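Local coordinates for putative aldehyde dehydrogenase AldY (Bacillus subtilis, PDB 4DNG), which probably oxidises aldehydes to carboxylates with NAD(+) as cofactor and may help protect cells against ethanol stress, at residues E81-I86 and E104-I109. Sequence-based numbering, arbitrary orientation.
Sequences ENRDDI and ELEQTI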
# COMPACT_ATOMS: atom_id res chain seq x y z
N GLU A 81 24.31 17.12 21.15
CA GLU A 81 25.43 18.03 21.42
C GLU A 81 25.08 19.46 21.00
O GLU A 81 25.39 20.41 21.70
CB GLU A 81 26.69 17.57 20.66
CG GLU A 81 27.93 18.42 20.92
CD GLU A 81 28.30 18.44 22.38
OE1 GLU A 81 28.33 17.35 22.99
OE2 GLU A 81 28.56 19.54 22.92
N ASN A 82 24.37 19.57 19.88
CA ASN A 82 24.10 20.86 19.27
C ASN A 82 22.69 21.37 19.52
O ASN A 82 22.24 22.29 18.83
CB ASN A 82 24.40 20.79 17.77
CG ASN A 82 25.86 20.56 17.50
OD1 ASN A 82 26.69 21.24 18.07
ND2 ASN A 82 26.19 19.57 16.67
N ARG A 83 22.02 20.79 20.51
CA ARG A 83 20.59 21.02 20.72
C ARG A 83 20.21 22.50 20.81
O ARG A 83 19.21 22.93 20.23
CB ARG A 83 20.06 20.22 21.92
CG ARG A 83 20.74 20.49 23.26
CD ARG A 83 20.36 19.44 24.30
NE ARG A 83 18.94 19.48 24.62
CZ ARG A 83 18.04 18.55 24.27
NH1 ARG A 83 18.39 17.45 23.59
NH2 ARG A 83 16.77 18.72 24.63
N ASP A 84 21.03 23.29 21.48
CA ASP A 84 20.67 24.69 21.73
C ASP A 84 20.55 25.53 20.46
O ASP A 84 19.54 26.19 20.24
CB ASP A 84 21.60 25.31 22.77
CG ASP A 84 21.35 24.76 24.15
OD1 ASP A 84 20.21 24.33 24.42
OD2 ASP A 84 22.28 24.75 24.99
N ASP A 85 21.58 25.46 19.62
CA ASP A 85 21.61 26.13 18.31
C ASP A 85 20.55 25.60 17.35
O ASP A 85 19.99 26.36 16.56
CB ASP A 85 23.00 25.97 17.70
CG ASP A 85 24.11 26.58 18.57
OD1 ASP A 85 23.88 27.68 19.13
OD2 ASP A 85 25.21 25.97 18.68
N ILE A 86 20.28 24.31 17.40
CA ILE A 86 19.33 23.70 16.49
C ILE A 86 17.93 24.19 16.86
O ILE A 86 17.17 24.60 15.98
CB ILE A 86 19.44 22.15 16.51
CG1 ILE A 86 20.85 21.73 16.06
CG2 ILE A 86 18.39 21.51 15.64
CD1 ILE A 86 21.15 20.24 16.15
N GLU A 104 10.11 19.19 19.28
CA GLU A 104 10.41 18.68 17.96
C GLU A 104 11.83 18.09 17.87
O GLU A 104 12.00 16.98 17.32
CB GLU A 104 10.20 19.75 16.89
CG GLU A 104 10.20 19.14 15.50
CD GLU A 104 9.78 20.10 14.40
OE1 GLU A 104 9.06 21.10 14.67
OE2 GLU A 104 10.17 19.82 13.24
N LEU A 105 12.82 18.80 18.41
CA LEU A 105 14.18 18.28 18.42
C LEU A 105 14.25 17.01 19.24
O LEU A 105 14.88 16.03 18.83
CB LEU A 105 15.21 19.28 18.92
CG LEU A 105 16.70 18.84 18.84
CD1 LEU A 105 17.07 18.27 17.49
CD2 LEU A 105 17.59 20.01 19.14
N GLU A 106 13.60 17.02 20.41
CA GLU A 106 13.51 15.80 21.22
C GLU A 106 12.88 14.62 20.48
O GLU A 106 13.46 13.53 20.45
CB GLU A 106 12.85 16.08 22.57
CG GLU A 106 13.89 16.54 23.59
CD GLU A 106 13.32 17.33 24.75
OE1 GLU A 106 12.09 17.30 24.95
OE2 GLU A 106 14.11 17.98 25.46
N GLN A 107 11.73 14.84 19.85
CA GLN A 107 11.07 13.75 19.10
C GLN A 107 11.91 13.18 17.97
O GLN A 107 11.93 11.97 17.78
CB GLN A 107 9.74 14.21 18.57
CG GLN A 107 8.65 14.25 19.62
CD GLN A 107 7.33 14.76 19.05
OE1 GLN A 107 6.30 14.73 19.72
NE2 GLN A 107 7.37 15.23 17.80
N THR A 108 12.61 14.05 17.25
CA THR A 108 13.60 13.70 16.21
C THR A 108 14.71 12.76 16.73
O THR A 108 15.05 11.77 16.10
CB THR A 108 14.18 15.00 15.61
OG1 THR A 108 13.11 15.80 15.09
CG2 THR A 108 15.19 14.74 14.47
N ILE A 109 15.24 13.08 17.91
CA ILE A 109 16.18 12.23 18.62
C ILE A 109 15.54 10.89 19.02
O ILE A 109 16.13 9.82 18.82
CB ILE A 109 16.70 12.98 19.86
CG1 ILE A 109 17.66 14.09 19.42
CG2 ILE A 109 17.32 12.03 20.87
CD1 ILE A 109 17.78 15.24 20.40
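R83 and L105 are the nearest CA pair, 7.3 Å apart, between the first turn of helix 83-94 and the middle of helix 98-118. The contact is helix-helix packing within the helical part of the aldehyde dehydrogenase fold, between two helices consecutive in the chain, and it lies away from the predicted catalytic residues and the NAD(+) site. L105 carries its apolar half. With CG anti to the backbone N (chi1 -175°), its side chain extends across to the opposing helix, where CD2 rests against the backbone of R83, 3.5 Å from R83 CA, and also meets R83 CB. The same methyl lies 3.9 Å from I86 CB, while L105 CD1 sits beside I86 CG2; the two side chains cross at about a right angle. I86 is buried further by L79 of helix 65-81 and M157 of helix 156-169, so this leucine-isoleucine pair belongs to a wider junction of four helices. The polar half is carried by R83 and the exposed E106. R83 places CG between its backbone N and carbonyl carbon (chi1 58°), and the chain, bent at chi3, brings the guanidinium alongside helix 98-118. There NH2 forms a salt bridge with E106 OE2 at 2.9 Å; its hydrogen bond is weak, with an N-H...O angle of only 120°, although the two planar groups are nearly coplanar. Beside the salt bridge, I109 CD1 approaches R83 NH1 obliquely, at 3.9 Å. With an alanine here in place of R83, the E106 carboxylate would probably lose its charge partner and I109 CD1 the guanidinium beside it. E104 OE2 accepts from the backbone N of M157 and N158, and E104 O from T108 N and T108 OG1, which reach it from opposite faces of its plane.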